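Sugar kinase MJ0406 (Methanococcus jannaschii, PDB 2C4E) phosphorylates a wide range of nucleosides to nucleoside monophosphates, preferring inosine, guanosine and cytidine as acceptors and ATP as phosphate donor. Local coordinates at residues 157-162 / 171-176; 183-188 / 202-207; 211-216 / 221-226; 219-222 / 227-230; 255-260 / 264-269. All coordinates share one frame; numbering follows the deposited sequence.

Contact 1: 157-162 / 171-176; sequences VSFDPG and EMLLEI
Phe-159, the last residue of strand 156-159, faces Ile-176 of helix 170-178 with 8.4 Å between their CA atoms, a separation spanned by side chains and not by backbone bonds. The Phe-159 ring carries the contact. With CG anti to the backbone N (chi1 175°) it reaches out from the strand toward the helix and crosses the Ile-176 side chain at about a right angle. Two branches of Ile-176 meet it: CD1 sits over one face in a CH-pi contact, 3.8 Å from the ring centroid, while CG2 presses on the rim, 3.5 Å from Phe-159 CE2. Leu-173, one helical turn earlier, brings CD1 to the ring edge, 4.4 Å from Phe-159 CE2. The opposite face lies against Pro-161 N, so the ring is packed between its own chain and the helix. A serine in place of Phe-159 would probably leave Ile-176 CD1 and Leu-173 CD1 without the surface they rest on and open a gap between strand and helix. Beyond the ring the chain turns: Asp-160 OD1 accepts from Gly-162 N (2.8 Å) in an Asx turn, and Asp-160 OD2 forms a salt bridge with Arg-250, the probable transition-state stabiliser. The contact lies inside the beta-alpha-beta unit of strand 156-159, helix 170-178 and strand 182-186; Leu-145 and Ala-148 of helix 141-151 also touch Ile-176, and Leu-183 of the next strand touches Phe-159.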
# COMPACT_ATOMS: atom_id res chain seq x y z
N VAL A 157 -16.39 -24.67 -19.30
CA VAL A 157 -15.31 -23.81 -18.87
C VAL A 157 -15.50 -22.42 -19.43
O VAL A 157 -15.68 -22.25 -20.63
CB VAL A 157 -13.96 -24.38 -19.33
CG1 VAL A 157 -12.86 -23.39 -19.05
CG2 VAL A 157 -13.73 -25.75 -18.65
N SER A 158 -15.45 -21.44 -18.54
CA SER A 158 -15.45 -20.03 -18.90
C SER A 158 -14.09 -19.46 -18.49
O SER A 158 -13.57 -19.80 -17.43
CB SER A 158 -16.60 -19.31 -18.19
OG SER A 158 -16.51 -17.89 -18.33
N PHE A 159 -13.51 -18.61 -19.33
CA PHE A 159 -12.14 -18.12 -19.13
C PHE A 159 -12.02 -16.70 -19.63
O PHE A 159 -12.50 -16.37 -20.70
CB PHE A 159 -11.15 -19.02 -19.89
CG PHE A 159 -9.74 -18.56 -19.86
CD1 PHE A 159 -9.09 -18.36 -18.65
CD2 PHE A 159 -9.04 -18.33 -21.04
CE1 PHE A 159 -7.76 -17.93 -18.62
CE2 PHE A 159 -7.70 -17.88 -21.01
CZ PHE A 159 -7.08 -17.70 -19.80
N ASP A 160 -11.35 -15.87 -18.86
CA ASP A 160 -10.93 -14.58 -19.38
C ASP A 160 -9.50 -14.37 -18.90
O ASP A 160 -9.30 -14.27 -17.72
CB ASP A 160 -11.82 -13.46 -18.86
CG ASP A 160 -11.49 -12.10 -19.50
OD1 ASP A 160 -10.35 -11.81 -19.95
OD2 ASP A 160 -12.36 -11.23 -19.59
N PRO A 161 -8.54 -14.30 -19.81
CA PRO A 161 -7.15 -14.09 -19.40
C PRO A 161 -6.94 -12.76 -18.66
O PRO A 161 -6.01 -12.67 -17.86
CB PRO A 161 -6.39 -14.10 -20.72
CG PRO A 161 -7.42 -13.71 -21.74
CD PRO A 161 -8.67 -14.33 -21.28
N GLY A 162 -7.77 -11.76 -18.94
CA GLY A 162 -7.68 -10.47 -18.29
C GLY A 162 -6.27 -9.89 -18.28
O GLY A 162 -5.52 -9.99 -19.26
N GLU A 171 1.81 -20.70 -27.05
CA GLU A 171 1.50 -22.13 -26.88
C GLU A 171 0.53 -22.39 -25.72
O GLU A 171 -0.41 -23.19 -25.83
CB GLU A 171 2.81 -22.91 -26.68
CG GLU A 171 3.70 -22.98 -27.92
CD GLU A 171 4.56 -21.74 -28.15
OE1 GLU A 171 4.91 -21.04 -27.18
OE2 GLU A 171 4.90 -21.46 -29.33
N MET A 172 0.78 -21.72 -24.60
CA MET A 172 -0.05 -21.87 -23.43
C MET A 172 -1.43 -21.25 -23.62
O MET A 172 -2.43 -21.75 -23.10
CB MET A 172 0.62 -21.19 -22.25
CG MET A 172 -0.05 -21.52 -20.95
SD MET A 172 0.71 -20.64 -19.61
CE MET A 172 -0.20 -21.35 -18.21
N LEU A 173 -1.49 -20.13 -24.31
CA LEU A 173 -2.78 -19.49 -24.59
C LEU A 173 -3.62 -20.36 -25.50
O LEU A 173 -4.83 -20.48 -25.29
CB LEU A 173 -2.58 -18.10 -25.22
CG LEU A 173 -3.84 -17.26 -25.36
CD1 LEU A 173 -4.52 -17.06 -24.00
CD2 LEU A 173 -3.50 -15.91 -26.02
N LEU A 174 -2.99 -20.96 -26.49
CA LEU A 174 -3.69 -21.84 -27.41
C LEU A 174 -4.22 -23.02 -26.61
O LEU A 174 -5.37 -23.39 -26.75
CB LEU A 174 -2.75 -22.33 -28.52
CG LEU A 174 -3.35 -23.23 -29.59
CD1 LEU A 174 -4.49 -22.54 -30.31
CD2 LEU A 174 -2.24 -23.65 -30.58
N GLU A 175 -3.41 -23.54 -25.70
CA GLU A 175 -3.83 -24.71 -24.90
C GLU A 175 -5.03 -24.43 -24.00
O GLU A 175 -5.95 -25.23 -23.96
CB GLU A 175 -2.66 -25.24 -24.07
CG GLU A 175 -2.96 -26.56 -23.36
CD GLU A 175 -3.07 -27.76 -24.30
OE1 GLU A 175 -2.89 -27.62 -25.53
OE2 GLU A 175 -3.33 -28.86 -23.77
N ILE A 176 -5.05 -23.31 -23.29
CA ILE A 176 -6.19 -23.04 -22.42
C ILE A 176 -7.45 -22.74 -23.24
O ILE A 176 -8.55 -23.14 -22.87
CB ILE A 176 -5.86 -21.94 -21.38
CG1 ILE A 176 -6.89 -21.95 -20.26
CG2 ILE A 176 -5.76 -20.55 -22.03
CD1 ILE A 176 -6.40 -21.30 -18.99

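Contact 2: 183-188 / 202-207; sequences LFMNKH and DDYLER
Leu-183 reaches the Tyr-204 ring from strand 182-186, its CD2 lying 3.7 Å from Tyr-204 CD2 and slightly farther from CE2. CG of Leu-183 stands trans to its own N (chi1 177°), which carries the methyl toward helix 201-205. Phe-184 turns to the other side of the strand, where its ring meets Phe-253 edge-to-face. The Met-185 and Tyr-204 side chains run toward each other from opposite directions: the methionine bends at the thioether (chi3 -84°), and CE ends 3.9 Å from Tyr-204 CE2 and 4.0 Å from Tyr-204 OH. Both aliphatic groups approach the ring obliquely. Strand 182-186 is an inner strand of the large sheet of the ribokinase fold, and Tyr-204 lies on the helical layer against it, among Phe-190, Ala-193 and Leu-197 of helix 187-197. The OH of the buried Tyr-204 is hydrogen-bonded to Ser-194 OG, and Phe-199 meets the ring edge-to-face. Were a leucine here, Ser-194 OG would be likely to lose its hydroxyl mate and Met-185 CE much of the surface it packs on. Next along the strand, Asn-186, an ATP-binding residue, takes the N-cap position of helix 187-197; instead of capping the helix, its OD1 is hydrogen-bonded to Thr-214 OG1.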
# COMPACT_ATOMS: atom_id res chain seq x y z
N LEU A 183 -15.15 -17.86 -23.94
CA LEU A 183 -13.95 -17.05 -23.85
C LEU A 183 -14.34 -15.58 -23.86
O LEU A 183 -14.95 -15.09 -24.82
CB LEU A 183 -13.03 -17.37 -25.02
CG LEU A 183 -11.73 -16.56 -25.15
CD1 LEU A 183 -10.86 -16.85 -23.92
CD2 LEU A 183 -11.05 -16.97 -26.43
N PHE A 184 -14.01 -14.90 -22.77
CA PHE A 184 -14.25 -13.48 -22.63
C PHE A 184 -12.93 -12.72 -22.74
O PHE A 184 -11.94 -13.10 -22.13
CB PHE A 184 -14.83 -13.17 -21.25
CG PHE A 184 -16.21 -13.73 -20.98
CD1 PHE A 184 -16.37 -15.00 -20.41
CD2 PHE A 184 -17.34 -12.96 -21.20
CE1 PHE A 184 -17.64 -15.50 -20.13
CE2 PHE A 184 -18.60 -13.46 -20.93
CZ PHE A 184 -18.75 -14.72 -20.39
N MET A 185 -12.92 -11.64 -23.51
CA MET A 185 -11.79 -10.73 -23.54
C MET A 185 -12.28 -9.33 -23.81
O MET A 185 -13.20 -9.12 -24.57
CB MET A 185 -10.78 -11.13 -24.62
CG MET A 185 -9.89 -12.32 -24.25
SD MET A 185 -8.59 -12.55 -25.52
CE MET A 185 -9.48 -13.50 -26.68
N ASN A 186 -11.64 -8.36 -23.18
CA ASN A 186 -11.83 -6.98 -23.58
C ASN A 186 -11.16 -6.76 -24.93
O ASN A 186 -10.29 -7.53 -25.32
CB ASN A 186 -11.25 -6.04 -22.53
CG ASN A 186 -12.09 -6.02 -21.27
OD1 ASN A 186 -13.30 -5.85 -21.35
ND2 ASN A 186 -11.45 -6.21 -20.12
N LYS A 187 -11.57 -5.71 -25.64
CA LYS A 187 -11.12 -5.51 -27.02
C LYS A 187 -9.61 -5.40 -27.19
O LYS A 187 -9.05 -5.95 -28.13
CB LYS A 187 -11.79 -4.29 -27.65
CG LYS A 187 -11.46 -4.11 -29.14
CD LYS A 187 -12.39 -3.09 -29.81
CE LYS A 187 -12.46 -3.30 -31.32
NZ LYS A 187 -13.61 -2.56 -31.92
N HIS A 188 -8.94 -4.70 -26.27
CA HIS A 188 -7.49 -4.53 -26.36
C HIS A 188 -6.78 -5.87 -26.21
O HIS A 188 -5.81 -6.17 -26.90
CB HIS A 188 -7.01 -3.55 -25.29
CG HIS A 188 -7.38 -2.13 -25.55
ND1 HIS A 188 -7.77 -1.68 -26.79
CD2 HIS A 188 -7.42 -1.05 -24.73
CE1 HIS A 188 -8.03 -0.38 -26.73
NE2 HIS A 188 -7.83 0.02 -25.49
N ASP A 202 -12.86 -16.77 -36.73
CA ASP A 202 -13.22 -18.14 -37.09
C ASP A 202 -12.26 -19.16 -36.47
O ASP A 202 -12.67 -20.29 -36.16
CB ASP A 202 -13.29 -18.31 -38.61
CG ASP A 202 -14.57 -17.74 -39.21
OD1 ASP A 202 -14.75 -17.85 -40.44
OD2 ASP A 202 -15.45 -17.15 -38.55
N ASP A 203 -10.99 -18.77 -36.31
CA ASP A 203 -10.03 -19.62 -35.59
C ASP A 203 -10.39 -19.84 -34.13
O ASP A 203 -10.23 -20.94 -33.63
CB ASP A 203 -8.62 -19.06 -35.69
CG ASP A 203 -8.15 -18.93 -37.12
OD1 ASP A 203 -7.92 -19.98 -37.77
OD2 ASP A 203 -8.01 -17.83 -37.69
N TYR A 204 -10.84 -18.80 -33.43
CA TYR A 204 -11.36 -18.99 -32.08
C TYR A 204 -12.53 -19.93 -32.09
O TYR A 204 -12.64 -20.79 -31.21
CB TYR A 204 -11.82 -17.68 -31.46
CG TYR A 204 -10.70 -16.75 -31.12
CD1 TYR A 204 -10.35 -15.72 -31.99
CD2 TYR A 204 -10.00 -16.87 -29.93
CE1 TYR A 204 -9.33 -14.85 -31.68
CE2 TYR A 204 -8.99 -16.00 -29.61
CZ TYR A 204 -8.65 -14.99 -30.49
OH TYR A 204 -7.64 -14.10 -30.17
N LEU A 205 -13.41 -19.77 -33.06
CA LEU A 205 -14.67 -20.52 -33.05
C LEU A 205 -14.49 -21.99 -33.43
O LEU A 205 -15.41 -22.78 -33.25
CB LEU A 205 -15.70 -19.86 -33.96
CG LEU A 205 -16.17 -18.48 -33.48
CD1 LEU A 205 -17.00 -17.82 -34.56
CD2 LEU A 205 -16.95 -18.60 -32.20
N GLU A 206 -13.33 -22.36 -33.97
CA GLU A 206 -12.99 -23.78 -34.14
C GLU A 206 -12.68 -24.42 -32.78
O GLU A 206 -12.70 -25.63 -32.65
CB GLU A 206 -11.81 -23.97 -35.09
CG GLU A 206 -12.18 -23.74 -36.55
CD GLU A 206 -10.99 -23.82 -37.49
OE1 GLU A 206 -9.96 -24.42 -37.11
OE2 GLU A 206 -11.08 -23.30 -38.62
N ARG A 207 -12.40 -23.60 -31.78
CA ARG A 207 -11.97 -24.08 -30.48
C ARG A 207 -12.97 -23.84 -29.35
O ARG A 207 -13.05 -24.65 -28.45
CB ARG A 207 -10.65 -23.45 -30.12
CG ARG A 207 -9.56 -23.94 -31.06
CD ARG A 207 -8.37 -23.04 -31.16
NE ARG A 207 -7.33 -23.63 -32.00
CZ ARG A 207 -7.22 -23.50 -33.32
NH1 ARG A 207 -8.10 -22.78 -34.03
NH2 ARG A 207 -6.21 -24.07 -33.96

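Contact 3: 211-216 / 221-226; sequences LIVTKG and VIYTKD
Leu-211 and Tyr-223 lie side by side on one face of the sheet, pointing the same way, with Leu-211 CD2 3.9 Å from Tyr-223 CD1. Val-213 shares that face and crosses the tyrosine at a slant, bringing CG2 to the ring edge, 4.2 Å from Tyr-223 CE1. A flat side of the same ring is covered by Val-221 CG2 of its own strand, so the aromatic group is bordered by two valines, one at its rim and one over a face. Val-221 turns its other methyl across the hairpin: CG1, which lies between the backbone N and the carbonyl carbon (chi1 55°), comes 3.8 Å from Val-213 CB. The extended Lys-215 chain passes over this methyl, its CE 4.0 Å from Val-221 CG1. On the other face Ile-212 and Ile-222 form a non-hydrogen-bonded pair; their CG1 atoms meet at 4.2 Å, and Phe-253 of helix 245-258 touches both side chains. The backbones fix this register through two hydrogen-bonded pairs. Leu-211 and Tyr-223 exchange N-H...O bonds, the shorter of them running from Tyr-223 N to Leu-211 O at 2.8 Å and almost straight (174°). Val-213 and Val-221 do likewise, each N to the partner's O at 2.9 Å. At the turn end Lys-215 and Gly-216 both face Gly-219 in a classic beta bulge. The arrangement is a beta hairpin of strands 210-214 and 220-223; the end of strand 210-214 and the bulged connection after it supply ATP-binding residues Thr-214 to Gly-219 in this ribokinase-family kinase.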
# COMPACT_ATOMS: atom_id res chain seq x y z
N LEU A 211 -17.23 -16.66 -28.16
CA LEU A 211 -16.22 -15.67 -27.91
C LEU A 211 -16.96 -14.37 -27.65
O LEU A 211 -17.75 -13.93 -28.48
CB LEU A 211 -15.35 -15.50 -29.17
CG LEU A 211 -14.51 -14.23 -29.26
CD1 LEU A 211 -13.48 -14.22 -28.14
CD2 LEU A 211 -13.85 -14.13 -30.63
N ILE A 212 -16.72 -13.77 -26.49
CA ILE A 212 -17.40 -12.57 -26.07
C ILE A 212 -16.35 -11.48 -25.92
O ILE A 212 -15.46 -11.56 -25.06
CB ILE A 212 -18.14 -12.79 -24.74
CG1 ILE A 212 -19.12 -13.98 -24.85
CG2 ILE A 212 -18.85 -11.49 -24.36
CD1 ILE A 212 -18.57 -15.30 -24.34
N VAL A 213 -16.44 -10.50 -26.79
CA VAL A 213 -15.53 -9.37 -26.76
C VAL A 213 -16.27 -8.17 -26.18
O VAL A 213 -17.26 -7.69 -26.74
CB VAL A 213 -14.99 -9.04 -28.16
CG1 VAL A 213 -14.07 -7.83 -28.11
CG2 VAL A 213 -14.27 -10.25 -28.76
N THR A 214 -15.80 -7.72 -25.04
CA THR A 214 -16.41 -6.60 -24.35
C THR A 214 -15.65 -5.32 -24.68
O THR A 214 -14.42 -5.31 -24.75
CB THR A 214 -16.42 -6.88 -22.84
OG1 THR A 214 -15.11 -7.27 -22.41
CG2 THR A 214 -17.26 -8.10 -22.53
N LYS A 215 -16.42 -4.26 -24.90
CA LYS A 215 -15.90 -2.96 -25.32
C LYS A 215 -16.39 -1.85 -24.37
O LYS A 215 -16.42 -0.69 -24.75
CB LYS A 215 -16.34 -2.68 -26.76
CG LYS A 215 -16.14 -3.84 -27.73
CD LYS A 215 -16.74 -3.53 -29.09
CE LYS A 215 -16.55 -4.69 -30.06
NZ LYS A 215 -17.40 -4.54 -31.28
N GLY A 216 -16.78 -2.22 -23.15
CA GLY A 216 -17.21 -1.25 -22.15
C GLY A 216 -18.39 -0.37 -22.55
O GLY A 216 -19.53 -0.84 -22.64
N VAL A 221 -19.87 -7.84 -28.03
CA VAL A 221 -20.28 -8.68 -29.15
C VAL A 221 -20.04 -10.13 -28.78
O VAL A 221 -19.01 -10.47 -28.21
CB VAL A 221 -19.53 -8.32 -30.45
CG1 VAL A 221 -18.03 -8.37 -30.26
CG2 VAL A 221 -19.97 -9.22 -31.61
N ILE A 222 -21.02 -10.97 -29.10
CA ILE A 222 -20.91 -12.40 -28.92
C ILE A 222 -20.78 -13.07 -30.28
O ILE A 222 -21.63 -12.88 -31.15
CB ILE A 222 -22.17 -12.94 -28.22
CG1 ILE A 222 -22.39 -12.21 -26.89
CG2 ILE A 222 -22.05 -14.44 -28.04
CD1 ILE A 222 -23.82 -12.33 -26.36
N TYR A 223 -19.73 -13.86 -30.47
CA TYR A 223 -19.54 -14.61 -31.70
C TYR A 223 -19.73 -16.07 -31.42
O TYR A 223 -19.12 -16.60 -30.50
CB TYR A 223 -18.13 -14.43 -32.25
CG TYR A 223 -17.78 -13.02 -32.60
CD1 TYR A 223 -17.09 -12.20 -31.72
CD2 TYR A 223 -18.11 -12.51 -33.85
CE1 TYR A 223 -16.75 -10.90 -32.07
CE2 TYR A 223 -17.77 -11.22 -34.21
CZ TYR A 223 -17.10 -10.42 -33.30
OH TYR A 223 -16.77 -9.13 -33.68
N THR A 224 -20.58 -16.73 -32.20
CA THR A 224 -20.65 -18.19 -32.23
C THR A 224 -20.43 -18.64 -33.67
O THR A 224 -20.28 -17.82 -34.57
CB THR A 224 -22.00 -18.67 -31.72
OG1 THR A 224 -23.04 -18.24 -32.61
CG2 THR A 224 -22.36 -18.01 -30.39
N LYS A 225 -20.42 -19.95 -33.90
CA LYS A 225 -20.26 -20.49 -35.25
C LYS A 225 -21.37 -20.00 -36.16
O LYS A 225 -21.13 -19.67 -37.32
CB LYS A 225 -20.24 -22.02 -35.22
CG LYS A 225 -18.95 -22.60 -34.66
CD LYS A 225 -18.93 -24.12 -34.77
CE LYS A 225 -17.73 -24.72 -34.05
NZ LYS A 225 -17.93 -26.16 -33.75
N ASP A 226 -22.58 -19.91 -35.61
CA ASP A 226 -23.78 -19.60 -36.38
C ASP A 226 -24.07 -18.10 -36.51
O ASP A 226 -24.76 -17.70 -37.45
CB ASP A 226 -25.00 -20.26 -35.71
CG ASP A 226 -25.00 -21.78 -35.87
OD1 ASP A 226 -25.51 -22.26 -36.91
OD2 ASP A 226 -24.53 -22.57 -35.01

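Contact 4: 219-222 / 227-230; sequences GSVI and KKIE
Ile-222 and Ile-229 form the hydrogen-bonded pair of a beta hairpin whose strands, 220-223 and 228-231, close one margin of the large sheet; within the chain 228-231 is its outermost strand. Both backbone groups of each isoleucine are used. Ile-222 N donates to Ile-229 O at 2.9 Å, and Ile-229 N returns the bond to Ile-222 O at 2.8 Å; both are nearly straight (170° and 169°). Each of these oxygens also receives a CA-H...O contact: Val-221 CA approaches Ile-229 O at 3.3 Å, and Lys-228 CA approaches Ile-222 O at 3.4 Å. At the adjoining non-hydrogen-bonded pair, Val-221 with Glu-230, the valine N and O serve the neighbouring strand 210-214. Ser-220 continues the hairpin through backbone bonding to Ile-231; the residue is buried, its CB directed away from strand 228-231, and OG is hydrogen-bonded to Tyr-249 OH of helix 245-258. Between the isoleucines the beta carbons meet, Ile-222 CB to Ile-229 CB at 4.0 Å, on the face that also carries the Ile-231 contact with Ile-222. On the opposite face Val-221 is met by two charged residues, Lys-228 through its methylenes and Glu-230 through a carboxylate oxygen. Lys-228, extended beyond CG, crosses it at a slant with both CG and CE against the CG2 methyl. Glu-230 folds back at chi2 (-104°), which carries its carboxylate over the valine although the residue is exposed. Lys-228 CG stands 3.7 Å from Val-221 CG2, and Glu-230 OE1 lies 3.9 Å from Val-221 CB.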
# COMPACT_ATOMS: atom_id res chain seq x y z
N GLY A 219 -20.45 -1.30 -25.64
CA GLY A 219 -21.18 -2.55 -25.58
C GLY A 219 -20.29 -3.78 -25.65
O GLY A 219 -19.17 -3.78 -25.15
N SER A 220 -20.81 -4.84 -26.24
CA SER A 220 -20.08 -6.09 -26.39
C SER A 220 -20.60 -6.82 -27.62
O SER A 220 -21.58 -6.42 -28.24
CB SER A 220 -20.22 -6.95 -25.13
OG SER A 220 -21.59 -7.07 -24.76
N VAL A 221 -19.87 -7.84 -28.03
CA VAL A 221 -20.28 -8.68 -29.15
C VAL A 221 -20.04 -10.13 -28.78
O VAL A 221 -19.01 -10.47 -28.21
CB VAL A 221 -19.53 -8.32 -30.45
CG1 VAL A 221 -18.03 -8.37 -30.26
CG2 VAL A 221 -19.97 -9.22 -31.61
N ILE A 222 -21.02 -10.97 -29.10
CA ILE A 222 -20.91 -12.40 -28.92
C ILE A 222 -20.78 -13.07 -30.28
O ILE A 222 -21.63 -12.88 -31.15
CB ILE A 222 -22.17 -12.94 -28.22
CG1 ILE A 222 -22.39 -12.21 -26.89
CG2 ILE A 222 -22.05 -14.44 -28.04
CD1 ILE A 222 -23.82 -12.33 -26.36
N LYS A 227 -23.55 -17.28 -35.59
CA LYS A 227 -24.09 -15.94 -35.37
C LYS A 227 -23.08 -14.93 -34.80
O LYS A 227 -22.17 -15.30 -34.07
CB LYS A 227 -25.25 -16.05 -34.35
CG LYS A 227 -26.57 -15.44 -34.78
CD LYS A 227 -27.54 -15.35 -33.59
CE LYS A 227 -28.40 -16.60 -33.47
NZ LYS A 227 -29.14 -16.64 -32.18
N LYS A 228 -23.27 -13.66 -35.13
CA LYS A 228 -22.63 -12.55 -34.43
C LYS A 228 -23.73 -11.69 -33.79
O LYS A 228 -24.61 -11.17 -34.50
CB LYS A 228 -21.79 -11.70 -35.40
CG LYS A 228 -21.32 -10.35 -34.86
CD LYS A 228 -20.56 -9.57 -35.94
CE LYS A 228 -20.07 -8.22 -35.42
NZ LYS A 228 -19.46 -7.39 -36.51
N ILE A 229 -23.68 -11.54 -32.47
CA ILE A 229 -24.72 -10.87 -31.71
C ILE A 229 -24.18 -9.60 -31.09
O ILE A 229 -23.28 -9.64 -30.26
CB ILE A 229 -25.25 -11.77 -30.57
CG1 ILE A 229 -25.62 -13.16 -31.10
CG2 ILE A 229 -26.42 -11.09 -29.86
CD1 ILE A 229 -25.91 -14.17 -30.00
N GLU A 230 -24.76 -8.47 -31.47
CA GLU A 230 -24.35 -7.19 -30.93
C GLU A 230 -25.18 -6.82 -29.71
O GLU A 230 -26.41 -6.79 -29.78
CB GLU A 230 -24.49 -6.12 -32.02
CG GLU A 230 -23.63 -6.42 -33.23
CD GLU A 230 -22.38 -5.56 -33.28
OE1 GLU A 230 -21.63 -5.58 -32.29
OE2 GLU A 230 -22.17 -4.86 -34.29

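Contact 5: 255-260 / 264-269; sequences SAYVKG and EKCGLI
The Tyr-257 ring meets the sulfur of Cys-266 at its edge, near the ring plane: SG lies 5.5 Å from the ring centroid and 78° off the ring normal, a Cys sulfur-aromatic contact made side-on. The ring itself leads away from helix 263-277, a chi1 of -171° setting it opposite the backbone N, and meets Phe-182 edge-to-face; Ile-133 of strand 131-136 touches the tyrosine too. The closer touch of the cysteine is to the root of the tyrosine, with SG 3.8 Å from Tyr-257 CB and 3.3 Å from Tyr-257 N. The small Ala-256 side chain is consistent with this close approach. Its CB points at the second helix and packs 3.7 Å from Cys-266 SG, and on the next helical turn Ile-269 sets its own CB 4.1 Å from Ala-256 CB. With such small groups between them, the helices come to 5.0 Å between the CA atoms of Ala-256 and Cys-266. Helix 245-258 ends just beyond in a Schellman motif at Gly-260, whose positive phi suits glycine, and the chain then turns into helix 263-277. The touching side-chain atoms are apolar carbons and the Cys-266 sulfur, which also lies against the Tyr-257 backbone; this suggests that close packing of small groups, more than charge pairing, joins the two consecutive helices.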
# COMPACT_ATOMS: atom_id res chain seq x y z
N SER A 255 -24.62 -16.17 -15.08
CA SER A 255 -25.82 -16.42 -14.29
C SER A 255 -27.03 -16.66 -15.19
O SER A 255 -27.82 -17.58 -14.99
CB SER A 255 -26.11 -15.26 -13.33
OG SER A 255 -25.10 -15.15 -12.33
N ALA A 256 -27.16 -15.80 -16.20
CA ALA A 256 -28.22 -15.93 -17.20
C ALA A 256 -28.08 -17.24 -17.94
O ALA A 256 -29.07 -17.91 -18.22
CB ALA A 256 -28.17 -14.79 -18.16
N TYR A 257 -26.85 -17.64 -18.23
CA TYR A 257 -26.66 -18.90 -18.93
C TYR A 257 -27.17 -20.08 -18.11
O TYR A 257 -27.92 -20.93 -18.63
CB TYR A 257 -25.21 -19.09 -19.36
CG TYR A 257 -25.09 -20.28 -20.26
CD1 TYR A 257 -25.29 -20.15 -21.62
CD2 TYR A 257 -24.83 -21.55 -19.75
CE1 TYR A 257 -25.21 -21.25 -22.46
CE2 TYR A 257 -24.74 -22.64 -20.58
CZ TYR A 257 -24.94 -22.49 -21.93
OH TYR A 257 -24.86 -23.58 -22.77
N VAL A 258 -26.78 -20.13 -16.83
CA VAL A 258 -27.22 -21.20 -15.93
C VAL A 258 -28.73 -21.16 -15.76
O VAL A 258 -29.38 -22.23 -15.62
CB VAL A 258 -26.48 -21.12 -14.56
CG1 VAL A 258 -27.12 -22.04 -13.50
CG2 VAL A 258 -25.02 -21.48 -14.78
N LYS A 259 -29.29 -19.96 -15.79
CA LYS A 259 -30.74 -19.79 -15.67
C LYS A 259 -31.49 -20.16 -16.96
O LYS A 259 -32.72 -20.17 -16.99
CB LYS A 259 -31.09 -18.38 -15.23
CG LYS A 259 -30.81 -18.11 -13.76
CD LYS A 259 -31.06 -16.67 -13.37
CE LYS A 259 -30.80 -16.46 -11.89
NZ LYS A 259 -31.82 -15.63 -11.21
N GLY A 260 -30.76 -20.44 -18.04
CA GLY A 260 -31.31 -21.10 -19.21
C GLY A 260 -31.77 -20.18 -20.33
O GLY A 260 -32.60 -20.55 -21.16
N GLU A 264 -27.94 -14.16 -26.49
CA GLU A 264 -28.22 -12.74 -26.59
C GLU A 264 -28.72 -12.20 -25.26
O GLU A 264 -28.25 -11.17 -24.79
CB GLU A 264 -29.25 -12.43 -27.68
CG GLU A 264 -29.57 -10.95 -27.78
CD GLU A 264 -30.33 -10.58 -29.04
OE1 GLU A 264 -30.84 -11.48 -29.72
OE2 GLU A 264 -30.40 -9.37 -29.34
N LYS A 265 -29.68 -12.88 -24.65
CA LYS A 265 -30.17 -12.43 -23.34
C LYS A 265 -29.07 -12.48 -22.29
O LYS A 265 -29.01 -11.62 -21.42
CB LYS A 265 -31.40 -13.22 -22.90
CG LYS A 265 -32.00 -12.71 -21.58
CD LYS A 265 -33.52 -12.95 -21.50
CE LYS A 265 -34.06 -12.73 -20.10
NZ LYS A 265 -35.53 -12.84 -20.09
N CYS A 266 -28.19 -13.47 -22.38
CA CYS A 266 -27.05 -13.52 -21.47
C CYS A 266 -26.23 -12.26 -21.59
O CYS A 266 -25.83 -11.67 -20.59
CB CYS A 266 -26.19 -14.74 -21.72
SG CYS A 266 -26.99 -16.30 -21.28
N GLY A 267 -25.98 -11.82 -22.83
CA GLY A 267 -25.24 -10.60 -23.07
C GLY A 267 -25.92 -9.38 -22.50
O GLY A 267 -25.27 -8.53 -21.89
N LEU A 268 -27.24 -9.30 -22.68
CA LEU A 268 -28.03 -8.17 -22.20
C LEU A 268 -28.06 -8.11 -20.68
O LEU A 268 -27.93 -7.04 -20.11
CB LEU A 268 -29.46 -8.24 -22.75
CG LEU A 268 -29.63 -8.03 -24.26
CD1 LEU A 268 -31.02 -8.51 -24.71
CD2 LEU A 268 -29.41 -6.59 -24.65
N ILE A 269 -28.17 -9.26 -20.04
CA ILE A 269 -28.09 -9.32 -18.59
C ILE A 269 -26.70 -8.91 -18.11
O ILE A 269 -26.59 -8.18 -17.13
CB ILE A 269 -28.48 -10.72 -18.07
CG1 ILE A 269 -29.96 -10.99 -18.33
CG2 ILE A 269 -28.10 -10.89 -16.61
CD1 ILE A 269 -30.94 -10.26 -17.41

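How the contacts relate
Contacts 1 to 4 follow the large sheet from strand 156-159 to its margin at 228-231. Contacts 1 and 2, centres 10 Å apart, meet where Phe-159 O takes a probable hydrogen bond from Phe-184 N (3.0 Å); contacts 2 and 3 are joined likewise by Leu-183 O and Ile-212 N (2.8 Å). Contacts 3 and 4 share Val-221 and Ile-222, with centres 5 Å apart. Contact 5 packs on this end of the sheet, Gly-267 CA touching Ile-222 CD1 at 4.0 Å. ATP-binding residues fall in contacts 2, 3 and 4, and Arg-250, the probable transition-state stabiliser, bonds to Asp-160 of contact 1 and Thr-214 of contact 3.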